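Local coordinates for protein IAA acetyltransferase (Bacillus cereus ATCC 14579, PDB 1Y9K) that probably transfers an acetyl group to an amine, as an N-acetyltransferase of the GNAT family, at residues K17-L22 against N66-E71; G103-S108 against I141-M146; F118-I123 against D145-A150. One frame throughout, in Å; residues are numbered along the deposited sequence. Where two conformers were deposited one is given.

Contact 1 of 3, residues K17-L22 against N66-E71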
ATOM      1  N   LYS A  17       7.740   4.079  10.424  1.00 40.49           N
ATOM      2  CA  LYS A  17       6.426   4.060  11.091  1.00 41.37           C
ATOM      3  C   LYS A  17       5.654   5.335  10.779  1.00 40.83           C
ATOM      4  O   LYS A  17       4.454   5.305  10.512  1.00 40.96           O
ATOM      5  CB  LYS A  17       6.604   3.939  12.606  1.00 41.92           C
ATOM      6  CG  LYS A  17       6.339   2.558  13.174  1.00 44.52           C
ATOM      7  CD  LYS A  17       6.797   2.486  14.632  1.00 49.22           C
ATOM      8  CE  LYS A  17       6.107   1.346  15.391  1.00 50.99           C
ATOM      9  NZ  LYS A  17       6.929   0.934  16.575  1.00 51.99           N
ATOM     10  N   SER A  18       6.389   6.442  10.820  1.00 40.43           N
ATOM     11  CA  SER A  18       5.955   7.775  10.438  1.00 40.04           C
ATOM     12  C   SER A  18       5.108   7.810   9.171  1.00 40.00           C
ATOM     13  O   SER A  18       3.946   8.224   9.195  1.00 40.19           O
ATOM     14  CB  SER A  18       7.205   8.657  10.265  1.00 40.59           C
ATOM     15  OG  SER A  18       8.358   7.887   9.901  1.00 39.59           O
ATOM     16  N   LEU A  19       5.688   7.353   8.068  1.00 39.50           N
ATOM     17  CA  LEU A  19       5.013   7.372   6.776  1.00 39.17           C
ATOM     18  C   LEU A  19       3.956   6.269   6.641  1.00 38.91           C
ATOM     19  O   LEU A  19       2.930   6.459   5.978  1.00 38.78           O
ATOM     20  CB  LEU A  19       6.059   7.265   5.673  1.00 39.48           C
ATOM     21  CG  LEU A  19       5.825   7.936   4.330  1.00 39.72           C
ATOM     22  CD1 LEU A  19       5.442   9.396   4.489  1.00 40.32           C
ATOM     23  CD2 LEU A  19       7.112   7.806   3.561  1.00 40.36           C
ATOM     24  N   LEU A  20       4.202   5.125   7.280  1.00 38.12           N
ATOM     25  CA  LEU A  20       3.240   4.024   7.306  1.00 37.59           C
ATOM     26  C   LEU A  20       1.930   4.390   8.017  1.00 37.75           C
ATOM     27  O   LEU A  20       0.861   3.860   7.684  1.00 37.34           O
ATOM     28  CB  LEU A  20       3.865   2.783   7.950  1.00 37.12           C
ATOM     29  CG  LEU A  20       4.955   2.085   7.122  1.00 36.78           C
ATOM     30  CD1 LEU A  20       5.809   1.158   7.984  1.00 35.76           C
ATOM     31  CD2 LEU A  20       4.358   1.325   5.943  1.00 36.80           C
ATOM     32  N   LEU A  21       2.029   5.296   8.993  1.00 38.13           N
ATOM     33  CA  LEU A  21       0.883   5.762   9.771  1.00 38.28           C
ATOM     34  C   LEU A  21      -0.019   6.674   8.953  1.00 38.64           C
ATOM     35  O   LEU A  21      -1.177   6.883   9.285  1.00 38.59           O
ATOM     36  CB  LEU A  21       1.353   6.464  11.047  1.00 38.14           C
ATOM     37  CG  LEU A  21       1.671   5.541  12.229  1.00 37.85           C
ATOM     38  CD1 LEU A  21       2.559   6.237  13.266  1.00 37.31           C
ATOM     39  CD2 LEU A  21       0.383   5.043  12.865  1.00 36.62           C
ATOM     40  N   LEU A  22       0.522   7.191   7.861  1.00 39.42           N
ATOM     41  CA  LEU A  22      -0.229   8.010   6.932  1.00 40.27           C
ATOM     42  C   LEU A  22      -1.283   7.167   6.215  1.00 40.77           C
ATOM     43  O   LEU A  22      -2.415   7.616   6.007  1.00 41.40           O
ATOM     44  CB  LEU A  22       0.736   8.657   5.941  1.00 39.99           C
ATOM     45  CG  LEU A  22       0.308   9.812   5.043  1.00 40.72           C
ATOM     46  CD1 LEU A  22      -0.416  10.916   5.808  1.00 40.36           C
ATOM     47  CD2 LEU A  22       1.554  10.350   4.359  1.00 40.45           C
ATOM     48  N   ASN A  66       0.400  -1.884   2.754  1.00 33.33           N
ATOM     49  CA  ASN A  66       0.534  -0.474   3.056  1.00 33.88           C
ATOM     50  C   ASN A  66       1.352   0.132   1.944  1.00 34.15           C
ATOM     51  O   ASN A  66       2.357  -0.439   1.523  1.00 34.62           O
ATOM     52  CB  ASN A  66       1.234  -0.273   4.411  1.00 33.87           C
ATOM     53  CG  ASN A  66       1.116   1.150   4.938  1.00 34.21           C
ATOM     54  OD1 ASN A  66       1.418   2.114   4.232  1.00 36.36           O
ATOM     55  ND2 ASN A  66       0.711   1.283   6.194  1.00 32.76           N
ATOM     56  N   ILE A  67       0.881   1.260   1.435  1.00 34.58           N
ATOM     57  CA  ILE A  67       1.631   2.069   0.483  1.00 35.06           C
ATOM     58  C   ILE A  67       1.364   3.539   0.835  1.00 35.94           C
ATOM     59  O   ILE A  67       0.221   3.926   1.058  1.00 36.01           O
ATOM     60  CB  ILE A  67       1.306   1.704  -0.997  1.00 34.55           C
ATOM     61  CG1 ILE A  67       2.100   2.579  -1.969  1.00 33.41           C
ATOM     62  CG2 ILE A  67      -0.203   1.752  -1.275  1.00 34.22           C
ATOM     63  CD1 ILE A  67       2.292   1.945  -3.334  1.00 32.99           C
ATOM     64  N   ALA A  68       2.426   4.336   0.932  1.00 36.79           N
ATOM     65  CA  ALA A  68       2.303   5.716   1.399  1.00 37.67           C
ATOM     66  C   ALA A  68       3.343   6.597   0.755  1.00 38.21           C
ATOM     67  O   ALA A  68       4.481   6.171   0.550  1.00 38.60           O
ATOM     68  CB  ALA A  68       2.420   5.797   2.939  1.00 37.41           C
ATOM     69  N   VAL A  69       2.924   7.821   0.444  1.00 38.80           N
ATOM     70  CA  VAL A  69       3.771   8.866  -0.106  1.00 39.33           C
ATOM     71  C   VAL A  69       3.614  10.085   0.811  1.00 40.25           C
ATOM     72  O   VAL A  69       2.521  10.334   1.331  1.00 40.29           O
ATOM     73  CB  VAL A  69       3.364   9.202  -1.571  1.00 39.26           C
ATOM     74  CG1 VAL A  69       4.135  10.415  -2.109  1.00 39.16           C
ATOM     75  CG2 VAL A  69       3.583   7.986  -2.487  1.00 38.80           C
ATOM     76  N   ALA A  70       4.708  10.814   1.036  1.00 40.89           N
ATOM     77  CA  ALA A  70       4.684  12.027   1.841  1.00 41.95           C
ATOM     78  C   ALA A  70       3.620  12.967   1.297  1.00 42.55           C
ATOM     79  O   ALA A  70       3.499  13.124   0.079  1.00 42.47           O
ATOM     80  CB  ALA A  70       6.068  12.705   1.860  1.00 41.84           C
ATOM     81  N   GLU A  71       2.846  13.567   2.208  1.00 43.49           N
ATOM     82  CA  GLU A  71       1.692  14.407   1.856  1.00 44.51           C
ATOM     83  C   GLU A  71       2.031  15.507   0.852  1.00 44.60           C
ATOM     84  O   GLU A  71       1.317  15.683  -0.130  1.00 44.92           O
ATOM     85  CB  GLU A  71       1.053  15.027   3.110  1.00 44.80           C
ATOM     86  CG  GLU A  71       0.173  14.069   3.932  1.00 45.07           C
ATOM     87  CD  GLU A  71      -0.025  14.528   5.396  1.00 45.39           C
ATOM     88  OE1 GLU A  71       0.993  14.694   6.142  1.00 45.08           O
ATOM     89  OE2 GLU A  71      -1.205  14.705   5.796  1.00 43.65           O
TER
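Helix 17-23 lies across strand 61-69, and Leu20 and Leu22 of the helix meet Asn66, Val69 and Glu71 of the strand and the turn after it. The axes of 17-22 and 66-69 cross nearly at right angles, at 102°, and approach to 7.1 Å. Asn66 carries the one hydrogen bond of the contact. Its ND2 donates to Leu20 O at 3.0 Å, almost straight at 166° and close to its own amide plane. ND2 is also hydrogen-bonded to Tyr33 OH. Both bonds are on ND2; the buried OD1 has no partner in the model. Leu20 CD2 packs on the same amide, 3.4 Å from Asn66 CG. In this GNAT fold the helix covers one face of the central sheet, while Ile67 and Val69 face helix 78-92 on the other. Ala68 sits where the backbones come near, and its CB lies 3.2 Å from Leu19 O. Leu19 CD1 reaches over the backbone at Ala70 N. Leu22 has CG anti to the backbone N (chi1 -166°), which turns the branched end toward Val69 and Glu71; CD2 lies 3.2 Å from Val69 O. Its other branch, CD1, lies 3.7 Å from Glu71 CD and crosses that extended chain.

Contact 2 of 3, residues G103-S108 against I141-M146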
ATOM      1  N   GLY A 103      -9.790   1.873   0.866  1.00 35.49           N
ATOM      2  CA  GLY A 103     -11.117   2.296   1.294  1.00 34.62           C
ATOM      3  C   GLY A 103     -12.027   2.725   0.151  1.00 34.12           C
ATOM      4  O   GLY A 103     -11.556   3.168  -0.900  1.00 33.96           O
ATOM      5  N   ASN A 104     -13.335   2.599   0.369  1.00 33.32           N
ATOM      6  CA  ASN A 104     -14.330   3.005  -0.619  1.00 33.20           C
ATOM      7  C   ASN A 104     -14.223   4.489  -0.970  1.00 33.41           C
ATOM      8  O   ASN A 104     -14.529   4.917  -2.091  1.00 33.18           O
ATOM      9  CB  ASN A 104     -15.744   2.654  -0.136  1.00 32.72           C
ATOM     10  CG  ASN A 104     -16.090   3.285   1.215  1.00 31.84           C
ATOM     11  OD1 ASN A 104     -15.641   2.819   2.252  1.00 31.65           O
ATOM     12  ND2 ASN A 104     -16.919   4.323   1.199  1.00 28.76           N
ATOM     13  N   SER A 105     -13.769   5.259   0.011  1.00 33.74           N
ATOM     14  CA  SER A 105     -13.578   6.686  -0.119  1.00 33.81           C
ATOM     15  C   SER A 105     -12.277   7.058  -0.840  1.00 34.20           C
ATOM     16  O   SER A 105     -12.121   8.201  -1.249  1.00 34.52           O
ATOM     17  CB  SER A 105     -13.618   7.331   1.271  1.00 33.75           C
ATOM     18  OG  SER A 105     -12.573   6.834   2.086  1.00 32.76           O
ATOM     19  N   SER A 106     -11.345   6.111  -0.986  1.00 34.71           N
ATOM     20  CA  SER A 106     -10.025   6.408  -1.560  1.00 34.97           C
ATOM     21  C   SER A 106     -10.062   6.369  -3.076  1.00 35.69           C
ATOM     22  O   SER A 106      -9.370   5.563  -3.715  1.00 36.02           O
ATOM     23  CB  SER A 106      -8.953   5.458  -1.032  1.00 34.59           C
ATOM     24  OG  SER A 106      -8.971   5.416   0.375  1.00 34.12           O
ATOM     25  N   VAL A 107     -10.856   7.265  -3.649  1.00 36.51           N
ATOM     26  CA  VAL A 107     -11.175   7.220  -5.077  1.00 37.53           C
ATOM     27  C   VAL A 107      -9.974   7.505  -5.985  1.00 37.81           C
ATOM     28  O   VAL A 107      -9.853   6.909  -7.060  1.00 38.12           O
ATOM     29  CB  VAL A 107     -12.368   8.144  -5.423  1.00 37.52           C
ATOM     30  CG1 VAL A 107     -12.628   8.128  -6.910  1.00 38.17           C
ATOM     31  CG2 VAL A 107     -13.621   7.678  -4.680  1.00 37.42           C
ATOM     32  N   SER A 108      -9.094   8.400  -5.546  1.00 38.08           N
ATOM     33  CA  SER A 108      -7.864   8.689  -6.279  1.00 38.91           C
ATOM     34  C   SER A 108      -6.912   7.475  -6.328  1.00 38.85           C
ATOM     35  O   SER A 108      -6.239   7.250  -7.340  1.00 38.89           O
ATOM     36  CB  SER A 108      -7.159   9.927  -5.702  1.00 38.86           C
ATOM     37  OG  SER A 108      -5.745   9.804  -5.825  1.00 40.70           O
ATOM     38  N   ILE A 141     -16.519  11.525   2.197  1.00 42.40           N
ATOM     39  CA  ILE A 141     -17.016  10.140   2.200  1.00 40.69           C
ATOM     40  C   ILE A 141     -16.449   9.369   3.396  1.00 40.02           C
ATOM     41  O   ILE A 141     -15.241   9.393   3.646  1.00 39.63           O
ATOM     42  CB  ILE A 141     -16.637   9.394   0.885  1.00 41.05           C
ATOM     43  CG1 ILE A 141     -16.990  10.233  -0.353  1.00 40.32           C
ATOM     44  CG2 ILE A 141     -17.248   7.985   0.841  1.00 39.94           C
ATOM     45  CD1 ILE A 141     -16.226   9.824  -1.615  1.00 40.15           C
ATOM     46  N   VAL A 142     -17.323   8.690   4.135  1.00 39.22           N
ATOM     47  CA  VAL A 142     -16.877   7.790   5.205  1.00 38.41           C
ATOM     48  C   VAL A 142     -16.167   6.570   4.608  1.00 37.82           C
ATOM     49  O   VAL A 142     -16.729   5.863   3.763  1.00 37.99           O
ATOM     50  CB  VAL A 142     -18.037   7.331   6.122  1.00 38.36           C
ATOM     51  CG1 VAL A 142     -17.532   6.356   7.179  1.00 38.11           C
ATOM     52  CG2 VAL A 142     -18.710   8.532   6.791  1.00 38.44           C
ATOM     53  N   CYS A 143     -14.921   6.372   5.035  1.00 37.14           N
ATOM     54  CA  CYS A 143     -14.118   5.218   4.679  1.00 35.96           C
ATOM     55  C   CYS A 143     -14.584   4.074   5.549  1.00 34.84           C
ATOM     56  O   CYS A 143     -14.170   3.941   6.702  1.00 35.20           O
ATOM     57  CB  CYS A 143     -12.652   5.518   4.937  1.00 36.13           C
ATOM     58  SG  CYS A 143     -11.551   4.279   4.300  1.00 38.40           S
ATOM     59  N   ARG A 144     -15.434   3.240   4.967  1.00 33.72           N
ATOM     60  CA  ARG A 144     -16.192   2.236   5.694  0.50 33.30           C
ATOM     61  C   ARG A 144     -15.785   0.817   5.286  1.00 32.93           C
ATOM     62  O   ARG A 144     -15.617  -0.059   6.122  1.00 32.77           O
ATOM     63  CB  ARG A 144     -17.673   2.490   5.398  0.50 33.41           C
ATOM     64  CG  ARG A 144     -18.690   1.535   5.984  0.50 33.49           C
ATOM     65  CD  ARG A 144     -20.081   1.944   5.499  0.50 33.32           C
ATOM     66  NE  ARG A 144     -20.289   3.383   5.666  0.50 33.38           N
ATOM     67  CZ  ARG A 144     -21.211   4.116   5.039  0.50 33.10           C
ATOM     68  NH1 ARG A 144     -22.059   3.567   4.171  0.50 31.57           N
ATOM     69  NH2 ARG A 144     -21.276   5.419   5.291  0.50 32.29           N
ATOM     70  N   ASP A 145     -15.625   0.609   3.985  1.00 32.63           N
ATOM     71  CA  ASP A 145     -15.406  -0.716   3.411  1.00 32.23           C
ATOM     72  C   ASP A 145     -14.063  -0.787   2.693  1.00 32.70           C
ATOM     73  O   ASP A 145     -13.616   0.215   2.128  1.00 32.93           O
ATOM     74  CB  ASP A 145     -16.520  -1.021   2.404  1.00 31.74           C
ATOM     75  CG  ASP A 145     -17.909  -0.800   2.973  1.00 30.25           C
ATOM     76  OD1 ASP A 145     -18.181  -1.288   4.085  1.00 29.89           O
ATOM     77  OD2 ASP A 145     -18.742  -0.155   2.305  1.00 27.85           O
HETATM   78  N   MSE A 146     -13.429  -1.961   2.706  1.00 32.64           N
HETATM   79  CA  MSE A 146     -12.204  -2.182   1.936  1.00 32.80           C
HETATM   80  C   MSE A 146     -12.544  -2.739   0.558  1.00 32.65           C
HETATM   81  O   MSE A 146     -13.114  -3.825   0.423  1.00 32.29           O
HETATM   82  CB  MSE A 146     -11.231  -3.113   2.681  1.00 33.24           C
HETATM   83  CG  MSE A 146      -9.801  -3.180   2.124  1.00 35.02           C
HETATM   84 SE   MSE A 146      -8.815  -1.660   2.362  1.00 39.69          SE
HETATM   85  CE  MSE A 146      -7.860  -2.124   3.811  1.00 41.23           C
TER
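Asn104 OD1 accepts two backbone N-H groups in a row, from Arg144 N and Asp145 N, each at 2.8 Å. The first donor lies in the carbonyl plane on a lone pair. The second is tilted 31° from that plane, although its N-H points almost straight at the oxygen. On the other arm of the amide, ND2 donates to Val142 O at 3.0 Å. Three backbone groups therefore hold this side chain and fix its rotation. The site is a type I beta turn, Gly103 to Ser106, that leads from strand 97-103 of the GNAT sheet into helix 107-115. It sits against the irregular start of strand 141-152. The side chain reaches its partners because CG stands between the backbone N and the carbonyl carbon (chi1 57°). Asn104 N adds a bond to Asp145 O, bent at 134°. Gly103 and Met146 form an antiparallel non-hydrogen-bonded pair at the end of strand 97-103. Here Gly103 CA comes within 3.4 Å of Asp145 O in a CA-H...O contact. Gly103 CA also lies 3.6 Å from Cys143 SG.

Further out, Ser105 packs on strand 141-143. Its OG is hydrogen-bonded to Glu138, which also takes Ser106 OG. Asp145 OD1 in turn accepts from Asp126 N. Ile141 crosses the Asn104 side chain, its CG2 3.7 Å from Asn104 ND2. Ser105 CB touches Ile141 CB at 3.7 Å, and Ser105 OG lies 3.1 Å from Cys143 CB.

Contact 3 of 3, residues F118-I123 against D145-A150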
ATOM      1  N   PHE A 118      -4.487  -3.151 -11.815  1.00 37.08           N
ATOM      2  CA  PHE A 118      -5.324  -3.805 -10.808  1.00 36.62           C
ATOM      3  C   PHE A 118      -6.812  -3.788 -11.178  1.00 36.60           C
ATOM      4  O   PHE A 118      -7.328  -2.802 -11.707  1.00 36.87           O
ATOM      5  CB  PHE A 118      -5.110  -3.158  -9.437  1.00 36.34           C
ATOM      6  CG  PHE A 118      -3.780  -3.494  -8.810  1.00 35.77           C
ATOM      7  CD1 PHE A 118      -2.671  -2.667  -9.006  1.00 35.56           C
ATOM      8  CD2 PHE A 118      -3.633  -4.638  -8.021  1.00 34.50           C
ATOM      9  CE1 PHE A 118      -1.435  -2.977  -8.422  1.00 35.27           C
ATOM     10  CE2 PHE A 118      -2.400  -4.954  -7.436  1.00 33.96           C
ATOM     11  CZ  PHE A 118      -1.306  -4.125  -7.638  1.00 34.66           C
ATOM     12  N   ARG A 119      -7.494  -4.893 -10.911  1.00 36.17           N
ATOM     13  CA  ARG A 119      -8.913  -4.978 -11.159  1.00 35.70           C
ATOM     14  C   ARG A 119      -9.679  -5.175  -9.846  1.00 35.59           C
ATOM     15  O   ARG A 119      -9.288  -5.995  -9.011  1.00 35.69           O
ATOM     16  CB  ARG A 119      -9.208  -6.105 -12.145  1.00 35.85           C
ATOM     17  CG  ARG A 119     -10.640  -6.110 -12.654  1.00 36.18           C
ATOM     18  CD  ARG A 119     -10.898  -7.351 -13.450  1.00 36.54           C
ATOM     19  NE  ARG A 119     -12.258  -7.391 -13.973  1.00 37.61           N
ATOM     20  CZ  ARG A 119     -12.731  -8.379 -14.723  1.00 38.44           C
ATOM     21  NH1 ARG A 119     -11.947  -9.407 -15.017  1.00 39.72           N
ATOM     22  NH2 ARG A 119     -13.982  -8.355 -15.163  1.00 36.74           N
ATOM     23  N   ILE A 120     -10.761  -4.419  -9.672  1.00 35.19           N
ATOM     24  CA  ILE A 120     -11.599  -4.519  -8.476  1.00 35.11           C
ATOM     25  C   ILE A 120     -12.392  -5.818  -8.555  1.00 35.22           C
ATOM     26  O   ILE A 120     -13.030  -6.087  -9.568  1.00 35.23           O
ATOM     27  CB  ILE A 120     -12.576  -3.304  -8.347  1.00 35.12           C
ATOM     28  CG1 ILE A 120     -11.827  -1.966  -8.272  1.00 34.33           C
ATOM     29  CG2 ILE A 120     -13.496  -3.459  -7.144  1.00 34.81           C
ATOM     30  CD1 ILE A 120     -12.694  -0.759  -8.741  1.00 34.82           C
ATOM     31  N   PHE A 121     -12.352  -6.617  -7.490  1.00 35.86           N
ATOM     32  CA  PHE A 121     -13.014  -7.931  -7.495  1.00 36.36           C
ATOM     33  C   PHE A 121     -13.913  -8.208  -6.287  1.00 36.39           C
ATOM     34  O   PHE A 121     -14.727  -9.106  -6.334  1.00 37.07           O
ATOM     35  CB  PHE A 121     -12.001  -9.078  -7.712  1.00 36.51           C
ATOM     36  CG  PHE A 121     -11.143  -9.388  -6.503  1.00 37.31           C
ATOM     37  CD1 PHE A 121     -11.518 -10.376  -5.596  1.00 37.74           C
ATOM     38  CD2 PHE A 121      -9.945  -8.713  -6.285  1.00 37.68           C
ATOM     39  CE1 PHE A 121     -10.726 -10.667  -4.478  1.00 37.61           C
ATOM     40  CE2 PHE A 121      -9.146  -9.009  -5.175  1.00 37.50           C
ATOM     41  CZ  PHE A 121      -9.539  -9.982  -4.274  1.00 37.37           C
ATOM     42  N   SER A 122     -13.787  -7.420  -5.222  1.00 36.51           N
ATOM     43  CA  SER A 122     -14.440  -7.745  -3.956  1.00 36.23           C
ATOM     44  C   SER A 122     -14.463  -6.570  -2.970  1.00 35.72           C
ATOM     45  O   SER A 122     -13.674  -5.636  -3.086  1.00 35.15           O
ATOM     46  CB  SER A 122     -13.721  -8.933  -3.303  1.00 36.45           C
ATOM     47  OG  SER A 122     -14.643  -9.721  -2.579  1.00 38.56           O
ATOM     48  N   ILE A 123     -15.364  -6.657  -1.994  1.00 35.50           N
ATOM     49  CA  ILE A 123     -15.557  -5.649  -0.949  1.00 35.65           C
ATOM     50  C   ILE A 123     -15.602  -6.337   0.427  1.00 35.78           C
ATOM     51  O   ILE A 123     -16.449  -7.206   0.647  1.00 35.82           O
ATOM     52  CB  ILE A 123     -16.895  -4.871  -1.150  1.00 35.50           C
ATOM     53  CG1 ILE A 123     -16.983  -4.270  -2.554  1.00 36.25           C
ATOM     54  CG2 ILE A 123     -17.055  -3.764  -0.099  1.00 35.05           C
ATOM     55  CD1 ILE A 123     -18.393  -4.245  -3.126  1.00 36.49           C
ATOM     56  N   ASP A 145     -15.625   0.609   3.985  1.00 32.63           N
ATOM     57  CA  ASP A 145     -15.406  -0.716   3.411  1.00 32.23           C
ATOM     58  C   ASP A 145     -14.063  -0.787   2.693  1.00 32.70           C
ATOM     59  O   ASP A 145     -13.616   0.215   2.128  1.00 32.93           O
ATOM     60  CB  ASP A 145     -16.520  -1.021   2.404  1.00 31.74           C
ATOM     61  CG  ASP A 145     -17.909  -0.800   2.973  1.00 30.25           C
ATOM     62  OD1 ASP A 145     -18.181  -1.288   4.085  1.00 29.89           O
ATOM     63  OD2 ASP A 145     -18.742  -0.155   2.305  1.00 27.85           O
HETATM   64  N   MSE A 146     -13.429  -1.961   2.706  1.00 32.64           N
HETATM   65  CA  MSE A 146     -12.204  -2.182   1.936  1.00 32.80           C
HETATM   66  C   MSE A 146     -12.544  -2.739   0.558  1.00 32.65           C
HETATM   67  O   MSE A 146     -13.114  -3.825   0.423  1.00 32.29           O
HETATM   68  CB  MSE A 146     -11.231  -3.113   2.681  1.00 33.24           C
HETATM   69  CG  MSE A 146      -9.801  -3.180   2.124  1.00 35.02           C
HETATM   70 SE   MSE A 146      -8.815  -1.660   2.362  1.00 39.69          SE
HETATM   71  CE  MSE A 146      -7.860  -2.124   3.811  1.00 41.23           C
ATOM     72  N   ILE A 147     -12.212  -1.970  -0.468  1.00 32.59           N
ATOM     73  CA  ILE A 147     -12.318  -2.447  -1.840  1.00 32.89           C
ATOM     74  C   ILE A 147     -11.062  -3.260  -2.156  1.00 33.37           C
ATOM     75  O   ILE A 147      -9.933  -2.797  -1.932  1.00 33.93           O
ATOM     76  CB  ILE A 147     -12.502  -1.274  -2.863  1.00 32.70           C
ATOM     77  CG1 ILE A 147     -13.664  -0.340  -2.464  1.00 31.87           C
ATOM     78  CG2 ILE A 147     -12.654  -1.799  -4.286  1.00 31.50           C
ATOM     79  CD1 ILE A 147     -14.974  -1.008  -2.116  1.00 30.29           C
ATOM     80  N   ARG A 148     -11.267  -4.471  -2.666  1.00 33.82           N
ATOM     81  CA  ARG A 148     -10.184  -5.421  -2.911  1.00 34.14           C
ATOM     82  C   ARG A 148      -9.893  -5.457  -4.405  1.00 34.22           C
ATOM     83  O   ARG A 148     -10.817  -5.569  -5.231  1.00 34.03           O
ATOM     84  CB  ARG A 148     -10.569  -6.826  -2.423  1.00 34.49           C
ATOM     85  CG  ARG A 148     -11.041  -6.921  -0.965  1.00 35.63           C
ATOM     86  CD  ARG A 148      -9.869  -6.810  -0.010  1.00 38.95           C
ATOM     87  NE  ARG A 148      -8.976  -7.967  -0.121  1.00 42.77           N
ATOM     88  CZ  ARG A 148      -7.703  -7.989   0.278  1.00 43.92           C
ATOM     89  NH1 ARG A 148      -7.154  -6.901   0.823  1.00 42.19           N
ATOM     90  NH2 ARG A 148      -6.977  -9.106   0.131  1.00 42.69           N
ATOM     91  N   LEU A 149      -8.614  -5.344  -4.746  1.00 33.89           N
ATOM     92  CA  LEU A 149      -8.185  -5.345  -6.135  1.00 34.08           C
ATOM     93  C   LEU A 149      -7.069  -6.365  -6.326  1.00 34.78           C
ATOM     94  O   LEU A 149      -6.331  -6.690  -5.387  1.00 34.39           O
ATOM     95  CB  LEU A 149      -7.715  -3.947  -6.589  1.00 34.05           C
ATOM     96  CG  LEU A 149      -8.602  -2.692  -6.541  1.00 33.39           C
ATOM     97  CD1 LEU A 149      -8.506  -1.964  -5.191  1.00 31.93           C
ATOM     98  CD2 LEU A 149      -8.208  -1.750  -7.665  1.00 33.36           C
ATOM     99  N   ALA A 150      -6.949  -6.874  -7.547  1.00 35.52           N
ATOM    100  CA  ALA A 150      -5.966  -7.904  -7.836  1.00 36.25           C
ATOM    101  C   ALA A 150      -5.417  -7.782  -9.240  1.00 37.37           C
ATOM    102  O   ALA A 150      -6.048  -7.230 -10.142  1.00 37.21           O
ATOM    103  CB  ALA A 150      -6.551  -9.284  -7.612  1.00 35.89           C
TER
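Strands 119-123 and 146-150 pair antiparallel through four backbone hydrogen bonds, with a classic beta bulge where Phe121 and Ser122 both face Arg148. Arg119 and Ala150 exchange two bonds. At the bulge Phe121 N donates to Arg148 O at 2.9 Å, and Arg148 N donates to Ser122 O at 2.7 Å. Here the Phe121 ring lies against the partner strand. Its CG stands between the backbone N and the carbonyl carbon (chi1 74°), which lays the ring beside Arg148. Arg148 CB makes a CH-pi contact over one face of the Phe121 ring, 4.1 Å from the centroid, and Ala150 CB lies 3.6 Å from Phe121 CE2. The opposite sheet face carries Ile120, Ile123, Ile147 and Leu149. Ile120 CG2 meets Ile147 CG2 at 3.4 Å, and Ile120 CG1 lies alongside Leu149 CD2. Further along, Ile123 CG1 runs beside Ile147 CD1. Leu149 CD2 also touches Phe118 CB, and helix 107-115 covers part of this face. The Arg148 chain bends at chi2 and chi3, and its NH1 forms a salt bridge with Glu63, across the sheet on strand 61-69. This ion pair holds the guanidinium end while CB packs on the ring.

From the N terminus, contact 1 closes first: helix 17-23 returns to strand 61-69 after helix 27-36 and two strands of the sheet. The chain then runs through helix 78-92 and strand 97-103 to contact 2, which opens at 103-108. Contact 3 opens later, at 118-123, and ends on the same stretch of strand as contact 2, running a little further. The two share Asp145 and Met146. They touch where Asn104 CA packs on Ile147 CG1. Contact 1 stands apart, its centre about 17 Å from that of contact 2 and about 21 Å from that of contact 3. All three reach one sheet. Contact 1 adds a helix; contact 2 ties strand 141-152 to the end of strand 97-103, contact 3 to strand 119-124.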